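Local coordinates for Lmo0794 protein (Listeria monocytogenes, PDB 3EW7) that is of unknown function but probably binds NAD(P) through a Rossmann fold and may act as an oxidoreductase, at residues I3-A8 against R15-A20; Q62-D67 against D196-P201. The protein carries 3 engineered substitutions. All coordinates share one frame; numbering follows the deposited sequence.

Interaction 1 (I3-A8 against R15-A20); sequences IGIIGA and RILEEA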
ATOM      1  N   ILE A   3       3.940  -2.250  10.738  1.00 54.96           N
ATOM      2  CA  ILE A   3       3.541  -1.949   9.369  1.00 51.64           C
ATOM      3  C   ILE A   3       3.026  -3.166   8.600  1.00 50.43           C
ATOM      4  O   ILE A   3       3.746  -4.144   8.417  1.00 49.98           O
ATOM      5  CB  ILE A   3       4.722  -1.345   8.593  1.00 51.77           C
ATOM      6  CG1 ILE A   3       5.179  -0.055   9.280  1.00 53.24           C
ATOM      7  CG2 ILE A   3       4.313  -1.058   7.165  1.00 51.91           C
ATOM      8  CD1 ILE A   3       6.449   0.564   8.712  1.00 52.40           C
ATOM      9  N   GLY A   4       1.776  -3.092   8.151  1.00 50.12           N
ATOM     10  CA  GLY A   4       1.185  -4.180   7.389  1.00 49.30           C
ATOM     11  C   GLY A   4       1.181  -3.855   5.906  1.00 48.58           C
ATOM     12  O   GLY A   4       0.767  -2.768   5.512  1.00 48.66           O
ATOM     13  N   ILE A   5       1.638  -4.789   5.076  1.00 47.87           N
ATOM     14  CA  ILE A   5       1.684  -4.544   3.640  1.00 47.44           C
ATOM     15  C   ILE A   5       0.784  -5.435   2.787  1.00 47.73           C
ATOM     16  O   ILE A   5       0.995  -6.643   2.675  1.00 47.76           O
ATOM     17  CB  ILE A   5       3.130  -4.660   3.090  1.00 45.92           C
ATOM     18  CG1 ILE A   5       4.051  -3.663   3.795  1.00 45.97           C
ATOM     19  CG2 ILE A   5       3.142  -4.378   1.595  1.00 45.05           C
ATOM     20  CD1 ILE A   5       5.052  -4.307   4.738  1.00 44.23           C
ATOM     21  N   ILE A   6      -0.221  -4.817   2.180  1.00 48.45           N
ATOM     22  CA  ILE A   6      -1.136  -5.518   1.295  1.00 49.68           C
ATOM     23  C   ILE A   6      -0.469  -5.544  -0.077  1.00 50.54           C
ATOM     24  O   ILE A   6      -0.100  -4.495  -0.617  1.00 49.47           O
ATOM     25  CB  ILE A   6      -2.476  -4.777   1.183  1.00 49.70           C
ATOM     26  CG1 ILE A   6      -3.159  -4.747   2.554  1.00 50.01           C
ATOM     27  CG2 ILE A   6      -3.363  -5.452   0.150  1.00 48.42           C
ATOM     28  CD1 ILE A   6      -4.299  -3.755   2.656  1.00 49.85           C
ATOM     29  N   GLY A   7      -0.316  -6.745  -0.630  1.00 51.16           N
ATOM     30  CA  GLY A   7       0.316  -6.900  -1.927  1.00 52.05           C
ATOM     31  C   GLY A   7       1.812  -7.077  -1.770  1.00 52.60           C
ATOM     32  O   GLY A   7       2.589  -6.708  -2.657  1.00 53.54           O
ATOM     33  N   ALA A   8       2.212  -7.660  -0.641  1.00 51.90           N
ATOM     34  CA  ALA A   8       3.617  -7.866  -0.321  1.00 52.62           C
ATOM     35  C   ALA A   8       4.354  -8.850  -1.212  1.00 53.52           C
ATOM     36  O   ALA A   8       5.464  -9.271  -0.885  1.00 54.63           O
ATOM     37  CB  ALA A   8       3.747  -8.290   1.133  1.00 52.18           C
ATOM     38  N   ARG A  15       9.358  -4.656  -2.315  1.00 56.07           N
ATOM     39  CA  ARG A  15      10.472  -3.860  -1.816  1.00 55.82           C
ATOM     40  C   ARG A  15      10.003  -3.085  -0.609  1.00 53.31           C
ATOM     41  O   ARG A  15      10.676  -3.065   0.416  1.00 54.91           O
ATOM     42  CB  ARG A  15      10.972  -2.858  -2.862  1.00 58.60           C
ATOM     43  CG  ARG A  15      10.630  -3.191  -4.303  1.00 63.07           C
ATOM     44  CD  ARG A  15      11.653  -4.093  -4.985  1.00 66.59           C
ATOM     45  NE  ARG A  15      12.823  -4.369  -4.153  1.00 69.44           N
ATOM     46  CZ  ARG A  15      13.082  -5.549  -3.592  1.00 68.91           C
ATOM     47  NH1 ARG A  15      12.252  -6.575  -3.771  1.00 66.85           N
ATOM     48  NH2 ARG A  15      14.176  -5.700  -2.857  1.00 66.91           N
ATOM     49  N   ILE A  16       8.851  -2.436  -0.735  1.00 49.78           N
ATOM     50  CA  ILE A  16       8.323  -1.672   0.373  1.00 46.17           C
ATOM     51  C   ILE A  16       8.475  -2.507   1.632  1.00 46.65           C
ATOM     52  O   ILE A  16       8.844  -2.003   2.691  1.00 47.02           O
ATOM     53  CB  ILE A  16       6.857  -1.312   0.150  1.00 42.78           C
ATOM     54  CG1 ILE A  16       6.765  -0.285  -0.984  1.00 40.65           C
ATOM     55  CG2 ILE A  16       6.251  -0.770   1.434  1.00 40.83           C
ATOM     56  CD1 ILE A  16       5.383   0.300  -1.199  1.00 38.81           C
ATOM     57  N   LEU A  17       8.236  -3.802   1.505  1.00 46.91           N
ATOM     58  CA  LEU A  17       8.363  -4.685   2.647  1.00 47.97           C
ATOM     59  C   LEU A  17       9.810  -4.821   3.063  1.00 47.82           C
ATOM     60  O   LEU A  17      10.125  -4.664   4.244  1.00 48.42           O
ATOM     61  CB  LEU A  17       7.769  -6.061   2.339  1.00 49.59           C
ATOM     62  CG  LEU A  17       7.936  -7.090   3.464  1.00 50.43           C
ATOM     63  CD1 LEU A  17       6.709  -7.985   3.589  1.00 47.23           C
ATOM     64  CD2 LEU A  17       9.202  -7.902   3.197  1.00 51.99           C
ATOM     65  N   GLU A  18      10.691  -5.120   2.110  1.00 48.41           N
ATOM     66  CA  GLU A  18      12.119  -5.257   2.425  1.00 51.02           C
ATOM     67  C   GLU A  18      12.637  -4.017   3.141  1.00 49.96           C
ATOM     68  O   GLU A  18      13.146  -4.105   4.256  1.00 48.46           O
ATOM     69  CB  GLU A  18      12.954  -5.494   1.154  1.00 53.70           C
ATOM     70  CG  GLU A  18      12.961  -6.939   0.653  1.00 58.87           C
ATOM     71  CD  GLU A  18      13.298  -7.944   1.756  1.00 62.60           C
ATOM     72  OE1 GLU A  18      14.328  -7.758   2.451  1.00 64.78           O
ATOM     73  OE2 GLU A  18      12.530  -8.922   1.925  1.00 65.18           O
ATOM     74  N   GLU A  19      12.495  -2.870   2.478  1.00 50.83           N
ATOM     75  CA  GLU A  19      12.912  -1.567   2.999  1.00 51.26           C
ATOM     76  C   GLU A  19      12.381  -1.367   4.416  1.00 51.08           C
ATOM     77  O   GLU A  19      13.091  -0.874   5.296  1.00 51.83           O
ATOM     78  CB  GLU A  19      12.382  -0.452   2.086  1.00 50.85           C
ATOM     79  CG  GLU A  19      12.821   0.953   2.460  1.00 51.58           C
ATOM     80  CD  GLU A  19      14.323   1.131   2.378  1.00 53.33           C
ATOM     81  OE1 GLU A  19      14.928   0.535   1.467  1.00 55.25           O
ATOM     82  OE2 GLU A  19      14.894   1.869   3.207  1.00 53.76           O
ATOM     83  N   ALA A  20      11.128  -1.745   4.632  1.00 49.80           N
ATOM     84  CA  ALA A  20      10.536  -1.601   5.946  1.00 51.31           C
ATOM     85  C   ALA A  20      11.253  -2.486   6.971  1.00 52.26           C
ATOM     86  O   ALA A  20      11.715  -2.005   8.013  1.00 52.10           O
ATOM     87  CB  ALA A  20       9.064  -1.945   5.882  1.00 51.44           C
TER
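In Ile5, CG1 lies beside the backbone N and anti to the carbonyl carbon (chi1 -59°), and it carries CD1 to the helix at Leu17. In Leu17, CG is anti to the backbone N (chi1 176°), and its CD1 branch turns to the turn that follows the strand. The two side chains cross at about a right angle. Ile5 CD1 lies 3.9 Å from Leu17 CA and 4.0 Å from Leu17 CB, so it rests against the base of the leucine. Leu17 CD1 extends past this methyl to meet Ala8 CB at 3.9 Å. Leu17 therefore spans the end of the strand and the turn after it. Ile16 adds a looser contact, with its CG2 4.3 Å from Ile5 CG1. No hydrogen bond crosses the contact, which is apolar and buried.

A type II beta turn from Ile5 to Ala8 ends the strand and brings Ala8 up to Leu17 of the helix. Gly7 has a positive phi of 90°, a conformation that suits glycine at this place in the turn. A strand, a glycine-containing turn and a helix in this order are characteristic of the dinucleotide-binding start of a Rossmann fold. The turn is thus a probable site for the cofactor.

The contact belongs to the beta-alpha-beta unit of strand 2-6, helix 11-22 and strand 26-31. Ile5, Leu17 and Ala20 all touch Val27 of strand 26-31. On the flank towards strand 64-67, Ile16 meets Val66. Ala20 also reaches Leu195 of helix 187-199.

Interaction 2 (Q62-D67 against D196-P201); sequences QNVVVD and DEIERP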
ATOM      1  N   GLN A  62      -2.056  -2.750  13.199  1.00 60.37           N
ATOM      2  CA  GLN A  62      -0.960  -2.002  12.592  1.00 57.13           C
ATOM      3  C   GLN A  62      -0.991  -0.498  12.790  1.00 55.84           C
ATOM      4  O   GLN A  62      -2.054   0.101  12.927  1.00 58.46           O
ATOM      5  CB  GLN A  62      -0.957  -2.283  11.094  1.00 56.44           C
ATOM      6  CG  GLN A  62      -1.198  -3.732  10.754  1.00 53.87           C
ATOM      7  CD  GLN A  62      -0.051  -4.623  11.179  1.00 53.35           C
ATOM      8  OE1 GLN A  62      -0.150  -5.843  11.106  1.00 53.78           O
ATOM      9  NE2 GLN A  62       1.047  -4.019  11.617  1.00 50.94           N
ATOM     10  N   ASN A  63       0.191   0.110  12.780  1.00 53.14           N
ATOM     11  CA  ASN A  63       0.321   1.556  12.917  1.00 50.53           C
ATOM     12  C   ASN A  63       0.146   2.156  11.525  1.00 49.06           C
ATOM     13  O   ASN A  63      -0.302   3.294  11.368  1.00 48.49           O
ATOM     14  CB  ASN A  63       1.702   1.926  13.485  1.00 50.71           C
ATOM     15  CG  ASN A  63       1.890   1.457  14.923  1.00 52.76           C
ATOM     16  OD1 ASN A  63       2.739   0.603  15.213  1.00 53.10           O
ATOM     17  ND2 ASN A  63       1.088   2.010  15.833  1.00 52.90           N
ATOM     18  N   VAL A  64       0.505   1.369  10.514  1.00 48.12           N
ATOM     19  CA  VAL A  64       0.392   1.778   9.121  1.00 45.86           C
ATOM     20  C   VAL A  64       0.040   0.604   8.236  1.00 44.48           C
ATOM     21  O   VAL A  64       0.576  -0.486   8.392  1.00 44.85           O
ATOM     22  CB  VAL A  64       1.714   2.361   8.582  1.00 46.45           C
ATOM     23  CG1 VAL A  64       1.633   2.509   7.060  1.00 46.17           C
ATOM     24  CG2 VAL A  64       1.978   3.719   9.210  1.00 47.47           C
ATOM     25  N   VAL A  65      -0.866   0.835   7.302  1.00 44.42           N
ATOM     26  CA  VAL A  65      -1.249  -0.199   6.354  1.00 43.29           C
ATOM     27  C   VAL A  65      -0.935   0.315   4.946  1.00 42.23           C
ATOM     28  O   VAL A  65      -1.552   1.276   4.470  1.00 40.71           O
ATOM     29  CB  VAL A  65      -2.755  -0.540   6.456  1.00 43.51           C
ATOM     30  CG1 VAL A  65      -3.128  -1.578   5.409  1.00 42.95           C
ATOM     31  CG2 VAL A  65      -3.079  -1.064   7.842  1.00 43.98           C
ATOM     32  N   VAL A  66       0.045  -0.310   4.300  1.00 41.09           N
ATOM     33  CA  VAL A  66       0.424   0.068   2.943  1.00 39.27           C
ATOM     34  C   VAL A  66      -0.427  -0.697   1.951  1.00 38.70           C
ATOM     35  O   VAL A  66      -0.366  -1.919   1.891  1.00 35.87           O
ATOM     36  CB  VAL A  66       1.900  -0.250   2.641  1.00 37.47           C
ATOM     37  CG1 VAL A  66       2.178  -0.042   1.154  1.00 36.27           C
ATOM     38  CG2 VAL A  66       2.802   0.649   3.459  1.00 34.34           C
ATOM     39  N   ASP A  67      -1.230   0.025   1.181  1.00 40.39           N
ATOM     40  CA  ASP A  67      -2.067  -0.619   0.186  1.00 44.24           C
ATOM     41  C   ASP A  67      -1.302  -0.686  -1.127  1.00 45.05           C
ATOM     42  O   ASP A  67      -1.291   0.272  -1.911  1.00 44.59           O
ATOM     43  CB  ASP A  67      -3.388   0.143  -0.006  1.00 45.63           C
ATOM     44  CG  ASP A  67      -4.315  -0.538  -1.016  1.00 47.34           C
ATOM     45  OD1 ASP A  67      -3.990  -1.661  -1.466  1.00 47.51           O
ATOM     46  OD2 ASP A  67      -5.369   0.047  -1.356  1.00 46.97           O
ATOM     47  N   ASP A 196      10.043   6.769   3.939  1.00 49.10           N
ATOM     48  CA  ASP A 196      10.425   8.060   4.494  1.00 50.34           C
ATOM     49  C   ASP A 196       9.149   8.741   4.996  1.00 49.30           C
ATOM     50  O   ASP A 196       9.092   9.224   6.131  1.00 46.39           O
ATOM     51  CB  ASP A 196      11.087   8.955   3.434  1.00 53.95           C
ATOM     52  CG  ASP A 196      12.564   8.663   3.265  1.00 57.74           C
ATOM     53  OD1 ASP A 196      13.169   8.137   4.229  1.00 58.52           O
ATOM     54  OD2 ASP A 196      13.121   8.965   2.181  1.00 59.41           O
ATOM     55  N   GLU A 197       8.142   8.748   4.123  1.00 48.84           N
ATOM     56  CA  GLU A 197       6.852   9.337   4.395  1.00 49.09           C
ATOM     57  C   GLU A 197       6.174   8.661   5.631  1.00 50.38           C
ATOM     58  O   GLU A 197       5.421   9.323   6.350  1.00 48.96           O
ATOM     59  CB  GLU A 197       5.943   9.225   3.162  1.00 46.86           C
ATOM     60  CG  GLU A 197       4.587   9.849   3.356  1.00 47.30           C
ATOM     61  CD  GLU A 197       4.684  11.268   3.880  1.00 49.85           C
ATOM     62  OE1 GLU A 197       5.714  11.937   3.625  1.00 51.72           O
ATOM     63  OE2 GLU A 197       3.724  11.720   4.536  1.00 50.43           O
ATOM     64  N   ILE A 198       6.480   7.382   5.893  1.00 51.94           N
ATOM     65  CA  ILE A 198       5.914   6.634   7.008  1.00 52.35           C
ATOM     66  C   ILE A 198       6.575   7.037   8.343  1.00 51.29           C
ATOM     67  O   ILE A 198       5.903   7.184   9.394  1.00 51.10           O
ATOM     68  CB  ILE A 198       6.110   5.145   6.781  1.00 54.55           C
ATOM     69  CG1 ILE A 198       5.174   4.637   5.693  1.00 55.03           C
ATOM     70  CG2 ILE A 198       5.903   4.390   8.057  1.00 55.68           C
ATOM     71  CD1 ILE A 198       5.280   3.164   5.386  1.00 54.56           C
ATOM     72  N   GLU A 199       7.888   7.237   8.299  1.00 51.11           N
ATOM     73  CA  GLU A 199       8.678   7.630   9.470  1.00 51.99           C
ATOM     74  C   GLU A 199       8.618   9.152   9.769  1.00 51.66           C
ATOM     75  O   GLU A 199       8.627   9.604  10.929  1.00 52.19           O
ATOM     76  CB  GLU A 199      10.127   7.172   9.218  1.00 52.08           C
ATOM     77  CG  GLU A 199      10.355   5.647   9.016  1.00 51.17           C
ATOM     78  CD  GLU A 199      11.843   5.242   8.914  1.00 51.51           C
ATOM     79  OE1 GLU A 199      12.645   5.931   8.251  1.00 49.56           O
ATOM     80  OE2 GLU A 199      12.221   4.193   9.466  1.00 52.31           O
ATOM     81  N   ARG A 200       8.537   9.934   8.703  1.00 51.54           N
ATOM     82  CA  ARG A 200       8.467  11.374   8.840  1.00 51.87           C
ATOM     83  C   ARG A 200       7.396  11.967   7.943  1.00 51.17           C
ATOM     84  O   ARG A 200       7.680  12.613   6.934  1.00 50.66           O
ATOM     85  CB  ARG A 200       9.834  11.988   8.545  1.00 53.97           C
ATOM     86  CG  ARG A 200      10.895  11.728   9.618  1.00 56.08           C
ATOM     87  CD  ARG A 200      12.317  11.788   9.056  1.00 57.78           C
ATOM     88  NE  ARG A 200      12.976  10.489   9.193  1.00 59.89           N
ATOM     89  CZ  ARG A 200      13.098   9.590   8.218  1.00 59.74           C
ATOM     90  NH1 ARG A 200      12.615   9.836   7.005  1.00 58.27           N
ATOM     91  NH2 ARG A 200      13.703   8.435   8.464  1.00 59.10           N
ATOM     92  N   PRO A 201       6.108  11.793   8.363  1.00 50.92           N
ATOM     93  CA  PRO A 201       4.931  12.285   7.645  1.00 50.38           C
ATOM     94  C   PRO A 201       5.026  13.726   7.158  1.00 51.07           C
ATOM     95  O   PRO A 201       5.339  14.640   7.924  1.00 50.20           O
ATOM     96  CB  PRO A 201       3.817  12.117   8.666  1.00 49.75           C
ATOM     97  CG  PRO A 201       4.263  10.946   9.454  1.00 49.56           C
ATOM     98  CD  PRO A 201       5.714  11.234   9.667  1.00 50.12           C
TER
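A single side chain, Ile198, makes every contact from the helix to Val64 and Val66, two strand residues more than 120 positions earlier in the chain. Its CD1 is 4.0 Å from Val66 CG2 and 4.1 Å from Val64 CG1. Its other branch, CG2, lies 4.1 Å from Val64 CG2. With Ile198 CG1 beside the backbone N (chi1 -73°) and the chain extended beyond it, CD1 faces the methyls of both valines. The isoleucine meets Val66 at about a right angle and Val64 more obliquely. The contact is small, apolar and buried.

The helix ends just behind it. Arg200 N still bonds Asp196 O, but Arg200 itself leaves the helical conformation. Its guanidinium forms salt bridges with two carboxylates: NH2 to Glu199 OE1 at 2.7 Å, and NH1, through a weak bond, to Asp196 OD1 at 3.3 Å. Arg23 pairs with both acids as well, so they probably help to balance two positive charges.

Ile198 also touches Ile3 of strand 2-6. Helix 187-199 thus packs on the central strand 64-67 and its neighbour 2-6 in a parallel sheet, an arrangement typical of the layered alpha/beta architecture of Rossmann-fold NAD(P)-binding proteins.

How the interactions relate
Interactions 1 and 2 lie side by side on one parallel sheet, with centres about 10 Å apart. Strands 2-6 and 64-67 are neighbours in it. Probable hydrogen bonds join them through both backbone polar atoms of Gly4: Gly4 O to Val66 N at 2.8 Å and Gly4 N to Val64 O at 2.9 Å. Their helices share the sheet face, 11-22 being the earlier in the chain and 187-199 the later. Arg23 links them by pairing with Glu19 near interaction 1 and with Asp196 and Glu199 of interaction 2. The probable nucleotide site would lie by the turn of interaction 1.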